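Local coordinates for protein putative adhesin (Bacteroides thetaiotaomicron, PDB 4QDG) that is a putative outer-membrane lipoprotein of the FimB/Mfa2 family, probably acting as an adhesin or pilus-associated protein, and binds magnesium ions, at residues 9-14 / 135-140; 86-91 / 122-127; 102-107 / 181-186; 197-202 / 216-221; 250-255 / 279-284. One frame throughout, in Å; residues are numbered along the deposited sequence.

Interaction 1: 9-14 / 135-140; sequences APCPHG and TADLYS
The carbonyl oxygen of Gly-14 accepts two backbone N-H groups, Ala-136 N at 3.1 Å on an in-plane lone pair and Ser-140 N at 3.0 Å, tilted 31° off the carbonyl plane. The chain between them makes a type II turn from Ala-136 to Tyr-139. Gly-14 N returns a bond to Ala-136 O, and Leu-138 N meets Pro-12 O at 2.8 Å, almost straight. In this antiparallel pairing Gly-14/Ala-136 is hydrogen-bonded and His-13/Asp-137 non-hydrogen-bonded; it joins, at the surface, the lead-in to strand 15-20 to the end of strand 127-137. With CG anti to the backbone N (chi1 -165°), the His-13 imidazole lies against the Ala-136 peptide, which covers one ring face. At the ring edge ND1 donates to Asp-137 OD1 at 2.7 Å, from above the carboxylate plane, while NE2 and Thr-135 OG1 share a bond of 2.7 Å. Pro-12 CB leans on Tyr-139 near its hydroxyl, which is bonded to Asp-70. Held at both nitrogens, the imidazole is restrained in rotation, and the carboxylate would probably favour a proton on ND1.

Interaction 2: 86-91 / 122-127; sequences CNKSSF and NLHGLY. With MG (magnesium ion), chain C.
Metal coordination joins the two loops: Cys-86 SG binds the magnesium ion at 2.1 Å and His-124 NE2 at 2.2 Å, and with Asp-36 and Cys-37 they form the four-residue magnesium site, which this contact closes. The histidine CG is anti to its own backbone N (chi1 -175°), which carries the imidazole across the type I turn Cys-86 to Ser-89. The hydrogen bonds lie beside this site. His-124 N donates to Ser-90 OG at 2.8 Å, nearly straight, and the same hydroxyl gives its proton to a water that in turn donates to Asn-122 O. A second water accepts from Ser-90 N and donates to His-124 O, so Ser-90 is tied to the opposite loop by hydroxyl and amide. Two CH-pi contacts supply the packing. Lys-88 CB sits over the centre of the His-124 ring, 3.8 Å from its centroid, and the Leu-126 methyl CD2 lies over the centre of the Phe-91 ring, 3.6 Å from its centroid. The imidazole is thus fixed by metal at its tip, an aliphatic chain over one face and a backbone bond at its root; the cation would probably favour the thiolate form of Cys-86.

Interaction 3: 102-107 / 181-186; sequences GYTDLQ and FSYDNN
Tyr-183 places CG between its backbone N and carbonyl carbon (chi1 68°), and Tyr-103 turns its own CG anti to the backbone N (chi1 170°); together these torsions bring the two rings into a T-shaped pair. The CD2 edge of Tyr-183 points at one face of Tyr-103, toward the rim, with CD2 3.7 Å from CZ of Tyr-103 and the planes 72° apart. Thr-104 lies alongside Tyr-183: its CA stands over a ring face, 3.9 Å from the centroid, and its CG2 methyl touches CZ of the same ring at 3.9 Å. Farther along, Gln-107 CA makes a CA-H...O contact with Phe-181 O at 3.2 Å. A water accepts from Tyr-183 N at 3.2 Å and donates weakly to Thr-104 O. The Tyr-103 hydroxyl bonds to Glu-130, and His-77 meets its ring edge-to-face. Aromatic and CH-pi packing thus join the loop before strand 107-110 to the turn after strand 180-181, with water taking up the Tyr-183 amide.

Interaction 4: 197-202 / 216-221; sequences PWAQGQ and VAYAEL
Four backbone hydrogen bonds join these antiparallel segments. Glu-220 N donates to Ala-199 O at 2.8 Å and almost straight, and Tyr-218 and Gly-201 exchange a reciprocal pair, Tyr-218 N to Gly-201 O at 2.8 Å and Gly-201 N to Tyr-218 O at 3.0 Å. At the end of the pairing, Trp-198 N reaches Glu-220 O nearly along the C=O axis. Gln-200 and Ala-219 form the non-hydrogen-bonded pair between them, and Gln-202 and Ala-217 a second one beyond Gly-201. The Tyr-218 ring folds back across the partner strand because CG sits between backbone N and carbonyl carbon (chi1 77°); one face covers the peptide at Gly-201, which has no side chain and leaves room for it. The Trp-198 indole lies with one face over Glu-220 CB, 3.5 Å from NE1, and Ala-199 CB lies over the same face, both toward its rim. Asn-152 bonds to both Trp-198 NE1 and Glu-220 OE1. Pro-197 CG touches the Ala-219 CB methyl at 3.7 Å, and the proline ring lies beside Leu-221, pointing the same way. Glu-220 carries a salt bridge to Arg-154, which also makes a cation-pi contact with Tyr-218. The pair belongs to the hairpin of strands 199-207 and 213-223; strand 140-159 bonds to the other edge of 213-223, and Phe-172 of strand 170-176 packs on Pro-197, Gln-200 and Ala-219.

Interaction 5: 250-255 / 279-284; sequences IPLINY and WSMIFF
Strand 279-284 passes the corner where strand 246-251 gives way to helix 252-263, with Pro-251 at the N-cap and the nearest CA atoms, those of Tyr-255 and selenomethionine Met-281, 9.5 Å apart, so the backbones are bridged by side chains. Met-281 carries most of the contact. Its chain leaves the strand extended and then bends at the selenium (chi3 79°), which turns the methyl CE toward the helix: CE rests 3.9 Å from Tyr-255 CB and meets Ile-250 CD1, tip to tip, at 4.0 Å. The selenium itself lies against one branch of Leu-252, CD1 at 3.8 Å. Ile-250 CD1 is shared, since it also approaches CZ at the edge of the Phe-283 ring, 4.0 Å away, and lies over one face of Tyr-255 within its own segment. All five residues are buried and the interactions are apolar throughout. Trp-291 meets the Phe-283 ring edge-to-face and also touches Ile-250 and Tyr-255, while Ile-296 of strand 295-298 packs on Met-281 and Tyr-255. This is hydrophobic-core packing in which side chains of a strand fill the angle between a second strand and the first turn of its following helix.

Overall arrangement
From the N terminus, interaction 1 joins the loop before strand 15-20 to the turn between strands 127-137 and 140-159, closing a long loop that contains the whole of interaction 2. Interaction 3 crosses both, since 102-107 falls inside their loops and 181-186 beyond them. Interactions 2 and 3 touch through Phe-181, which packs on Phe-91 and Leu-126. Interactions 4 and 5 follow in series, a local hairpin and then a strand-helix corner, with centres about 14 Å apart. They lie across the chain's centre from interaction 1, about 53 and 52 Å away between centres. Asn-122 against Trp-198 connects the metal-site loops of interaction 2 to interaction 4.

Interaction 1: 9-14 / 135-140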
# COMPACT_ATOMS: atom_id res chain seq x y z
N ALA A 9 8.48 29.54 -34.82
CA ALA A 9 7.35 28.63 -34.77
C ALA A 9 6.10 29.20 -34.09
O ALA A 9 6.21 30.18 -33.36
CB ALA A 9 7.79 27.35 -34.03
N PRO A 10 4.90 28.56 -34.25
CA PRO A 10 3.73 28.99 -33.47
C PRO A 10 3.96 28.66 -32.00
O PRO A 10 4.87 27.91 -31.63
CB PRO A 10 2.58 28.16 -34.06
CG PRO A 10 3.24 26.88 -34.45
CD PRO A 10 4.56 27.35 -35.05
N CYS A 11 3.13 29.22 -31.16
CA CYS A 11 3.16 29.11 -29.73
C CYS A 11 3.33 27.64 -29.24
O CYS A 11 2.59 26.79 -29.74
CB CYS A 11 1.88 29.72 -29.18
SG CYS A 11 1.85 29.86 -27.39
N PRO A 12 4.23 27.35 -28.25
CA PRO A 12 4.29 25.99 -27.68
C PRO A 12 2.91 25.52 -27.17
O PRO A 12 2.09 26.32 -26.72
CB PRO A 12 5.29 26.13 -26.51
CG PRO A 12 6.09 27.31 -26.85
CD PRO A 12 5.17 28.25 -27.55
N HIS A 13 2.64 24.24 -27.30
CA HIS A 13 1.34 23.70 -26.96
C HIS A 13 1.46 22.35 -26.21
O HIS A 13 2.29 21.51 -26.58
CB HIS A 13 0.55 23.52 -28.26
CG HIS A 13 -0.91 23.31 -28.05
ND1 HIS A 13 -1.78 24.37 -27.95
CD2 HIS A 13 -1.61 22.16 -27.95
CE1 HIS A 13 -2.98 23.84 -27.78
NE2 HIS A 13 -2.92 22.51 -27.77
N GLY A 14 0.64 22.18 -25.18
CA GLY A 14 0.60 20.93 -24.43
C GLY A 14 0.05 21.02 -23.02
O GLY A 14 -0.90 21.75 -22.76
N THR A 135 -5.13 19.91 -23.81
CA THR A 135 -3.94 20.74 -23.99
C THR A 135 -4.33 22.19 -24.18
O THR A 135 -5.47 22.50 -24.55
CB THR A 135 -3.14 20.27 -25.22
OG1 THR A 135 -3.97 20.39 -26.38
CG2 THR A 135 -2.61 18.86 -25.06
N ALA A 136 -3.36 23.09 -23.98
CA ALA A 136 -3.55 24.51 -24.19
C ALA A 136 -2.28 25.13 -24.75
O ALA A 136 -1.20 24.52 -24.68
CB ALA A 136 -3.95 25.19 -22.90
N ASP A 137 -2.42 26.32 -25.35
CA ASP A 137 -1.29 27.12 -25.78
C ASP A 137 -0.54 27.54 -24.52
O ASP A 137 -1.18 27.95 -23.54
CB ASP A 137 -1.75 28.35 -26.55
CG ASP A 137 -2.15 28.07 -27.99
OD1 ASP A 137 -1.68 27.04 -28.55
OD2 ASP A 137 -2.90 28.89 -28.57
N LEU A 138 0.79 27.33 -24.49
CA LEU A 138 1.66 27.63 -23.35
C LEU A 138 1.34 26.75 -22.13
O LEU A 138 1.53 27.18 -20.97
CB LEU A 138 1.62 29.12 -22.99
CG LEU A 138 2.96 29.83 -22.95
CD1 LEU A 138 3.76 29.60 -24.23
CD2 LEU A 138 2.77 31.29 -22.66
N TYR A 139 0.92 25.49 -22.42
CA TYR A 139 0.67 24.37 -21.52
C TYR A 139 -0.45 24.59 -20.50
O TYR A 139 -0.34 25.46 -19.62
CB TYR A 139 1.96 23.91 -20.77
CG TYR A 139 3.19 23.84 -21.66
CD1 TYR A 139 3.40 22.75 -22.51
CD2 TYR A 139 4.08 24.91 -21.75
CE1 TYR A 139 4.47 22.73 -23.42
CE2 TYR A 139 5.14 24.90 -22.65
CZ TYR A 139 5.35 23.79 -23.46
OH TYR A 139 6.42 23.76 -24.30
N SER A 140 -1.51 23.75 -20.58
CA SER A 140 -2.58 23.74 -19.59
C SER A 140 -2.04 23.10 -18.33
O SER A 140 -1.16 22.25 -18.42
CB SER A 140 -3.80 22.96 -20.09
OG SER A 140 -3.42 21.66 -20.50

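Interaction 2: 86-91 / 122-127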
# COMPACT_ATOMS: atom_id res chain seq x y z
N CYS A 86 12.38 2.85 -10.59
CA CYS A 86 13.72 2.61 -10.03
C CYS A 86 14.01 1.12 -9.80
O CYS A 86 13.11 0.28 -9.90
CB CYS A 86 13.97 3.44 -8.77
SG CYS A 86 13.16 2.82 -7.27
N ASN A 87 15.30 0.79 -9.54
CA ASN A 87 15.79 -0.57 -9.31
C ASN A 87 15.26 -1.19 -8.00
O ASN A 87 15.26 -2.42 -7.87
CB ASN A 87 17.34 -0.60 -9.34
CG ASN A 87 18.02 0.39 -8.41
OD1 ASN A 87 17.90 1.61 -8.55
ND2 ASN A 87 18.81 -0.12 -7.47
N LYS A 88 14.79 -0.35 -7.04
CA LYS A 88 14.24 -0.79 -5.75
C LYS A 88 12.83 -1.43 -5.89
O LYS A 88 12.42 -2.18 -4.99
CB LYS A 88 14.14 0.39 -4.75
CG LYS A 88 15.40 1.18 -4.50
CD LYS A 88 15.03 2.44 -3.72
CE LYS A 88 16.16 3.45 -3.68
NZ LYS A 88 15.74 4.71 -3.01
N SER A 89 12.12 -1.14 -7.00
CA SER A 89 10.75 -1.57 -7.31
C SER A 89 10.40 -3.02 -6.93
O SER A 89 11.19 -3.94 -7.11
CB SER A 89 10.46 -1.37 -8.79
OG SER A 89 9.06 -1.50 -9.00
N SER A 90 9.18 -3.19 -6.41
CA SER A 90 8.65 -4.50 -6.04
C SER A 90 7.59 -4.98 -7.08
O SER A 90 7.22 -6.15 -7.09
CB SER A 90 8.05 -4.43 -4.65
OG SER A 90 9.03 -4.04 -3.71
N PHE A 91 7.10 -4.07 -7.95
CA PHE A 91 6.05 -4.39 -8.91
C PHE A 91 6.52 -4.25 -10.37
O PHE A 91 7.56 -3.63 -10.64
CB PHE A 91 4.81 -3.52 -8.65
CG PHE A 91 4.12 -3.76 -7.32
CD1 PHE A 91 4.64 -3.25 -6.14
CD2 PHE A 91 2.93 -4.47 -7.27
CE1 PHE A 91 4.02 -3.48 -4.92
CE2 PHE A 91 2.29 -4.69 -6.04
CZ PHE A 91 2.83 -4.19 -4.88
N ASN A 122 10.11 -6.61 2.30
CA ASN A 122 9.63 -5.27 2.64
C ASN A 122 9.45 -4.52 1.31
O ASN A 122 10.43 -4.13 0.68
CB ASN A 122 10.61 -4.56 3.60
CG ASN A 122 10.11 -3.25 4.12
OD1 ASN A 122 8.96 -2.87 3.92
ND2 ASN A 122 10.94 -2.55 4.85
N LEU A 123 8.19 -4.41 0.85
CA LEU A 123 7.85 -3.89 -0.47
C LEU A 123 8.09 -2.41 -0.60
O LEU A 123 7.80 -1.62 0.31
CB LEU A 123 6.38 -4.21 -0.87
CG LEU A 123 5.87 -5.66 -0.68
CD1 LEU A 123 4.40 -5.77 -1.03
CD2 LEU A 123 6.70 -6.68 -1.47
N HIS A 124 8.63 -2.04 -1.77
CA HIS A 124 8.87 -0.65 -2.18
C HIS A 124 7.49 -0.04 -2.49
O HIS A 124 6.68 -0.67 -3.17
CB HIS A 124 9.81 -0.63 -3.40
CG HIS A 124 10.25 0.73 -3.88
ND1 HIS A 124 11.05 1.56 -3.10
CD2 HIS A 124 10.08 1.32 -5.09
CE1 HIS A 124 11.27 2.64 -3.83
NE2 HIS A 124 10.72 2.54 -5.04
N GLY A 125 7.22 1.15 -1.95
CA GLY A 125 5.96 1.86 -2.15
C GLY A 125 5.48 1.88 -3.58
O GLY A 125 6.28 2.08 -4.51
N LEU A 126 4.19 1.59 -3.78
CA LEU A 126 3.56 1.63 -5.10
C LEU A 126 2.49 2.70 -5.06
O LEU A 126 1.66 2.70 -4.15
CB LEU A 126 3.00 0.25 -5.54
CG LEU A 126 2.35 0.22 -6.93
CD1 LEU A 126 3.41 0.39 -8.03
CD2 LEU A 126 1.55 -1.05 -7.13
N TYR A 127 2.58 3.66 -5.98
CA TYR A 127 1.66 4.80 -6.05
C TYR A 127 0.99 4.85 -7.41
O TYR A 127 1.54 4.38 -8.40
CB TYR A 127 2.40 6.12 -5.74
CG TYR A 127 3.03 6.14 -4.37
CD1 TYR A 127 4.27 5.56 -4.14
CD2 TYR A 127 2.40 6.76 -3.29
CE1 TYR A 127 4.85 5.55 -2.87
CE2 TYR A 127 3.00 6.82 -2.03
CZ TYR A 127 4.22 6.19 -1.82
OH TYR A 127 4.82 6.21 -0.57
MG MG C . 11.55 3.92 -6.52
O HOH W 1 10.85 -5.35 -2.19
O HOH W 2 7.44 -1.02 -5.89

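Interaction 3: 102-107 / 181-186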
# COMPACT_ATOMS: atom_id res chain seq x y z
N GLY A 102 -3.04 -0.07 -25.09
CA GLY A 102 -3.94 1.01 -24.72
C GLY A 102 -4.21 1.12 -23.23
O GLY A 102 -3.85 0.22 -22.45
N TYR A 103 -4.86 2.23 -22.84
CA TYR A 103 -5.23 2.55 -21.45
C TYR A 103 -5.80 1.34 -20.70
O TYR A 103 -5.30 1.02 -19.61
CB TYR A 103 -6.24 3.71 -21.44
CG TYR A 103 -6.89 4.00 -20.09
CD1 TYR A 103 -6.11 4.21 -18.95
CD2 TYR A 103 -8.26 4.18 -19.99
CE1 TYR A 103 -6.71 4.48 -17.72
CE2 TYR A 103 -8.86 4.48 -18.77
CZ TYR A 103 -8.08 4.63 -17.64
OH TYR A 103 -8.70 4.91 -16.45
N THR A 104 -6.76 0.63 -21.30
CA THR A 104 -7.48 -0.48 -20.65
C THR A 104 -6.71 -1.83 -20.71
O THR A 104 -7.16 -2.81 -20.12
CB THR A 104 -8.90 -0.60 -21.23
OG1 THR A 104 -8.84 -0.94 -22.61
CG2 THR A 104 -9.72 0.68 -21.05
N ASP A 105 -5.53 -1.85 -21.35
CA ASP A 105 -4.72 -3.08 -21.47
C ASP A 105 -3.61 -3.16 -20.41
O ASP A 105 -2.95 -4.19 -20.28
CB ASP A 105 -4.13 -3.18 -22.90
CG ASP A 105 -5.20 -3.23 -23.98
OD1 ASP A 105 -6.17 -4.02 -23.83
OD2 ASP A 105 -5.11 -2.45 -24.94
N LEU A 106 -3.42 -2.10 -19.65
CA LEU A 106 -2.38 -2.15 -18.65
C LEU A 106 -2.82 -2.88 -17.36
O LEU A 106 -3.96 -2.77 -16.89
CB LEU A 106 -1.87 -0.75 -18.33
CG LEU A 106 -0.54 -0.63 -17.59
CD1 LEU A 106 0.55 -1.57 -18.17
CD2 LEU A 106 -0.09 0.79 -17.59
N GLN A 107 -1.88 -3.68 -16.87
CA GLN A 107 -1.87 -4.41 -15.63
C GLN A 107 -0.52 -4.20 -14.96
O GLN A 107 0.48 -4.04 -15.67
CB GLN A 107 -2.11 -5.90 -15.87
CG GLN A 107 -3.52 -6.22 -16.31
CD GLN A 107 -3.79 -7.69 -16.42
OE1 GLN A 107 -2.94 -8.55 -16.16
NE2 GLN A 107 -5.00 -8.02 -16.81
N PHE A 181 -3.10 -5.84 -10.37
CA PHE A 181 -3.94 -4.65 -10.56
C PHE A 181 -4.39 -4.50 -12.00
O PHE A 181 -3.56 -4.66 -12.91
CB PHE A 181 -3.18 -3.37 -10.15
CG PHE A 181 -2.80 -3.25 -8.70
CD1 PHE A 181 -1.60 -3.77 -8.23
CD2 PHE A 181 -3.61 -2.56 -7.80
CE1 PHE A 181 -1.24 -3.65 -6.89
CE2 PHE A 181 -3.25 -2.42 -6.46
CZ PHE A 181 -2.06 -2.95 -6.01
N SER A 182 -5.66 -4.12 -12.23
CA SER A 182 -6.13 -3.77 -13.57
C SER A 182 -5.76 -2.30 -13.82
O SER A 182 -5.24 -1.64 -12.91
CB SER A 182 -7.63 -4.01 -13.77
OG SER A 182 -8.41 -3.44 -12.74
N TYR A 183 -6.09 -1.78 -15.02
CA TYR A 183 -5.77 -0.43 -15.48
C TYR A 183 -6.31 0.67 -14.56
O TYR A 183 -5.69 1.73 -14.49
CB TYR A 183 -6.29 -0.22 -16.92
CG TYR A 183 -7.81 -0.19 -17.05
CD1 TYR A 183 -8.54 -1.37 -17.24
CD2 TYR A 183 -8.51 1.02 -17.02
CE1 TYR A 183 -9.94 -1.34 -17.37
CE2 TYR A 183 -9.90 1.05 -17.12
CZ TYR A 183 -10.61 -0.13 -17.32
OH TYR A 183 -11.98 -0.03 -17.44
N ASP A 184 -7.45 0.44 -13.89
CA ASP A 184 -8.12 1.41 -13.03
C ASP A 184 -7.70 1.27 -11.56
O ASP A 184 -8.37 1.82 -10.68
CB ASP A 184 -9.65 1.26 -13.17
CG ASP A 184 -10.21 -0.13 -12.88
OD1 ASP A 184 -9.42 -1.05 -12.64
OD2 ASP A 184 -11.45 -0.27 -12.82
N ASN A 185 -6.59 0.54 -11.29
CA ASN A 185 -6.00 0.28 -10.00
C ASN A 185 -6.84 -0.70 -9.13
O ASN A 185 -6.49 -0.97 -7.97
CB ASN A 185 -5.71 1.59 -9.23
CG ASN A 185 -4.62 1.44 -8.23
OD1 ASN A 185 -3.55 0.87 -8.51
ND2 ASN A 185 -4.90 1.90 -7.02
N ASN A 186 -7.93 -1.26 -9.69
CA ASN A 186 -8.71 -2.25 -8.96
C ASN A 186 -7.94 -3.60 -8.95
O ASN A 186 -7.11 -3.85 -9.85
CB ASN A 186 -10.11 -2.42 -9.60
CG ASN A 186 -11.12 -3.20 -8.75
OD1 ASN A 186 -10.89 -3.49 -7.56
ND2 ASN A 186 -12.27 -3.55 -9.33
O HOH W 3 -6.48 -4.17 -17.17

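Interaction 4: 197-202 / 216-221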
# COMPACT_ATOMS: atom_id res chain seq x y z
N PRO A 197 6.57 -12.30 7.53
CA PRO A 197 7.24 -11.06 7.99
C PRO A 197 8.62 -10.79 7.39
O PRO A 197 9.43 -11.70 7.17
CB PRO A 197 7.38 -11.30 9.49
CG PRO A 197 6.30 -12.31 9.82
CD PRO A 197 6.34 -13.23 8.66
N TRP A 198 8.88 -9.51 7.13
CA TRP A 198 10.15 -8.98 6.65
C TRP A 198 11.03 -8.66 7.88
O TRP A 198 12.25 -8.55 7.76
CB TRP A 198 9.96 -7.75 5.72
CG TRP A 198 9.32 -6.54 6.35
CD1 TRP A 198 8.00 -6.20 6.31
CD2 TRP A 198 9.98 -5.48 7.06
NE1 TRP A 198 7.81 -4.98 6.90
CE2 TRP A 198 8.99 -4.53 7.41
CE3 TRP A 198 11.32 -5.20 7.38
CZ2 TRP A 198 9.29 -3.37 8.14
CZ3 TRP A 198 11.61 -4.04 8.09
CH2 TRP A 198 10.60 -3.15 8.48
N ALA A 199 10.41 -8.51 9.05
CA ALA A 199 11.04 -8.28 10.35
C ALA A 199 10.20 -8.95 11.43
O ALA A 199 8.98 -8.98 11.32
CB ALA A 199 11.17 -6.79 10.63
N GLN A 200 10.86 -9.52 12.42
CA GLN A 200 10.25 -10.23 13.55
C GLN A 200 11.25 -10.21 14.71
O GLN A 200 12.45 -10.29 14.49
CB GLN A 200 9.89 -11.67 13.13
CG GLN A 200 9.20 -12.53 14.21
CD GLN A 200 8.66 -13.81 13.66
OE1 GLN A 200 8.43 -13.96 12.46
NE2 GLN A 200 8.40 -14.77 14.55
N GLY A 201 10.74 -10.09 15.92
CA GLY A 201 11.57 -10.04 17.11
C GLY A 201 10.79 -9.74 18.36
O GLY A 201 9.58 -10.00 18.45
N GLN A 202 11.49 -9.17 19.33
CA GLN A 202 10.93 -8.77 20.60
C GLN A 202 11.11 -7.27 20.78
O GLN A 202 12.04 -6.68 20.24
CB GLN A 202 11.57 -9.56 21.76
CG GLN A 202 11.04 -10.99 21.88
CD GLN A 202 11.69 -11.78 22.98
OE1 GLN A 202 12.91 -11.77 23.16
NE2 GLN A 202 10.90 -12.51 23.74
N VAL A 216 7.33 -7.92 24.49
CA VAL A 216 6.33 -8.36 23.54
C VAL A 216 7.02 -8.96 22.32
O VAL A 216 8.19 -8.70 22.07
CB VAL A 216 5.37 -7.18 23.16
CG1 VAL A 216 4.76 -6.55 24.40
CG2 VAL A 216 6.06 -6.13 22.32
N ALA A 217 6.27 -9.74 21.56
CA ALA A 217 6.69 -10.30 20.28
C ALA A 217 6.12 -9.42 19.19
O ALA A 217 5.00 -8.90 19.32
CB ALA A 217 6.15 -11.73 20.15
N TYR A 218 6.86 -9.24 18.10
CA TYR A 218 6.34 -8.45 16.98
C TYR A 218 6.74 -9.09 15.68
O TYR A 218 7.75 -9.77 15.63
CB TYR A 218 6.80 -6.96 17.03
CG TYR A 218 8.22 -6.74 16.57
CD1 TYR A 218 8.53 -6.55 15.23
CD2 TYR A 218 9.27 -6.71 17.49
CE1 TYR A 218 9.85 -6.38 14.80
CE2 TYR A 218 10.59 -6.54 17.07
CZ TYR A 218 10.87 -6.39 15.72
OH TYR A 218 12.17 -6.23 15.31
N ALA A 219 5.94 -8.83 14.64
CA ALA A 219 6.15 -9.20 13.26
C ALA A 219 5.68 -8.05 12.34
O ALA A 219 4.57 -7.53 12.51
CB ALA A 219 5.42 -10.47 12.91
N GLU A 220 6.52 -7.65 11.39
CA GLU A 220 6.19 -6.63 10.42
C GLU A 220 5.93 -7.32 9.08
O GLU A 220 6.79 -8.05 8.59
CB GLU A 220 7.30 -5.60 10.31
CG GLU A 220 7.66 -4.97 11.65
CD GLU A 220 7.46 -3.47 11.76
OE1 GLU A 220 6.74 -2.88 10.92
OE2 GLU A 220 8.05 -2.88 12.69
N LEU A 221 4.73 -7.11 8.51
CA LEU A 221 4.37 -7.70 7.22
C LEU A 221 4.05 -6.57 6.24
O LEU A 221 3.40 -5.60 6.60
CB LEU A 221 3.17 -8.66 7.39
CG LEU A 221 3.37 -9.88 8.25
CD1 LEU A 221 2.60 -9.73 9.54
CD2 LEU A 221 2.94 -11.11 7.49

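Interaction 5: 250-255 / 279-284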
# COMPACT_ATOMS: atom_id res chain seq x y z
N ILE A 250 -8.07 -14.35 11.72
CA ILE A 250 -9.13 -13.37 11.61
C ILE A 250 -9.28 -12.78 10.22
O ILE A 250 -8.29 -12.70 9.48
CB ILE A 250 -8.83 -12.20 12.62
CG1 ILE A 250 -7.45 -11.53 12.33
CG2 ILE A 250 -8.94 -12.67 14.08
CD1 ILE A 250 -7.38 -10.10 12.57
N PRO A 251 -10.49 -12.27 9.88
CA PRO A 251 -10.62 -11.51 8.63
C PRO A 251 -10.03 -10.11 8.91
O PRO A 251 -10.64 -9.27 9.57
CB PRO A 251 -12.13 -11.53 8.35
CG PRO A 251 -12.79 -11.90 9.65
CD PRO A 251 -11.76 -12.27 10.65
N LEU A 252 -8.79 -9.92 8.46
CA LEU A 252 -7.96 -8.74 8.63
C LEU A 252 -8.68 -7.40 8.33
O LEU A 252 -8.56 -6.47 9.12
CB LEU A 252 -6.68 -8.86 7.76
CG LEU A 252 -5.72 -7.65 7.70
CD1 LEU A 252 -5.13 -7.30 9.08
CD2 LEU A 252 -4.60 -7.95 6.76
N ILE A 253 -9.41 -7.31 7.21
CA ILE A 253 -10.06 -6.08 6.76
C ILE A 253 -11.21 -5.67 7.72
O ILE A 253 -11.28 -4.50 8.14
CB ILE A 253 -10.49 -6.17 5.29
CG1 ILE A 253 -9.22 -6.22 4.42
CG2 ILE A 253 -11.38 -4.99 4.90
CD1 ILE A 253 -9.31 -5.79 3.10
N ASN A 254 -12.01 -6.64 8.15
CA ASN A 254 -13.09 -6.45 9.12
C ASN A 254 -12.58 -5.91 10.45
O ASN A 254 -13.23 -5.04 11.02
CB ASN A 254 -13.81 -7.78 9.38
CG ASN A 254 -14.60 -8.29 8.21
OD1 ASN A 254 -14.47 -7.86 7.06
ND2 ASN A 254 -15.41 -9.29 8.47
N TYR A 255 -11.43 -6.41 10.91
CA TYR A 255 -10.81 -6.00 12.17
C TYR A 255 -10.30 -4.58 12.04
O TYR A 255 -10.60 -3.79 12.91
CB TYR A 255 -9.71 -7.00 12.59
CG TYR A 255 -10.26 -8.13 13.44
CD1 TYR A 255 -11.14 -9.07 12.89
CD2 TYR A 255 -10.00 -8.19 14.80
CE1 TYR A 255 -11.71 -10.07 13.68
CE2 TYR A 255 -10.60 -9.16 15.61
CZ TYR A 255 -11.43 -10.12 15.04
OH TYR A 255 -11.98 -11.11 15.82
N TRP A 279 0.02 0.31 9.76
CA TRP A 279 -0.91 -0.34 10.68
C TRP A 279 -0.20 -1.06 11.79
O TRP A 279 0.88 -1.62 11.57
CB TRP A 279 -1.74 -1.37 9.90
CG TRP A 279 -2.43 -0.84 8.67
CD1 TRP A 279 -1.96 -0.88 7.39
CD2 TRP A 279 -3.75 -0.30 8.59
NE1 TRP A 279 -2.89 -0.35 6.52
CE2 TRP A 279 -4.00 0.01 7.23
CE3 TRP A 279 -4.74 0.01 9.55
CZ2 TRP A 279 -5.21 0.57 6.80
CZ3 TRP A 279 -5.94 0.57 9.13
CH2 TRP A 279 -6.16 0.85 7.77
N SER A 280 -0.82 -1.11 12.96
CA SER A 280 -0.27 -1.85 14.09
C SER A 280 -1.40 -2.50 14.84
O SER A 280 -2.49 -1.92 14.96
CB SER A 280 0.63 -1.01 14.99
OG SER A 280 -0.07 0.00 15.70
N MSE A 281 -1.20 -3.75 15.24
CA MSE A 281 -2.24 -4.50 15.94
C MSE A 281 -1.66 -5.26 17.11
O MSE A 281 -0.77 -6.08 16.93
CB MSE A 281 -2.94 -5.47 14.99
CG MSE A 281 -3.52 -4.84 13.76
SE MSE A 281 -4.28 -6.23 12.61
CE MSE A 281 -5.97 -6.51 13.57
N ILE A 282 -2.19 -4.99 18.30
CA ILE A 282 -1.74 -5.65 19.52
C ILE A 282 -2.80 -6.65 19.96
O ILE A 282 -3.94 -6.27 20.20
CB ILE A 282 -1.36 -4.67 20.67
CG1 ILE A 282 -0.33 -3.62 20.18
CG2 ILE A 282 -0.84 -5.46 21.87
CD1 ILE A 282 -0.13 -2.47 21.10
N PHE A 283 -2.40 -7.92 20.05
CA PHE A 283 -3.24 -9.01 20.54
C PHE A 283 -2.74 -9.38 21.94
O PHE A 283 -1.53 -9.54 22.15
CB PHE A 283 -3.22 -10.21 19.57
CG PHE A 283 -3.79 -9.93 18.19
CD1 PHE A 283 -3.00 -9.36 17.20
CD2 PHE A 283 -5.10 -10.25 17.89
CE1 PHE A 283 -3.53 -9.10 15.92
CE2 PHE A 283 -5.63 -9.99 16.62
CZ PHE A 283 -4.84 -9.42 15.64
N PHE A 284 -3.66 -9.51 22.89
CA PHE A 284 -3.29 -9.85 24.27
C PHE A 284 -3.46 -11.35 24.50
O PHE A 284 -4.44 -11.94 24.04
CB PHE A 284 -4.07 -9.01 25.30
CG PHE A 284 -3.78 -7.54 25.12
CD1 PHE A 284 -2.65 -6.97 25.70
CD2 PHE A 284 -4.58 -6.75 24.30
CE1 PHE A 284 -2.36 -5.61 25.51
CE2 PHE A 284 -4.27 -5.42 24.08
CZ PHE A 284 -3.16 -4.86 24.67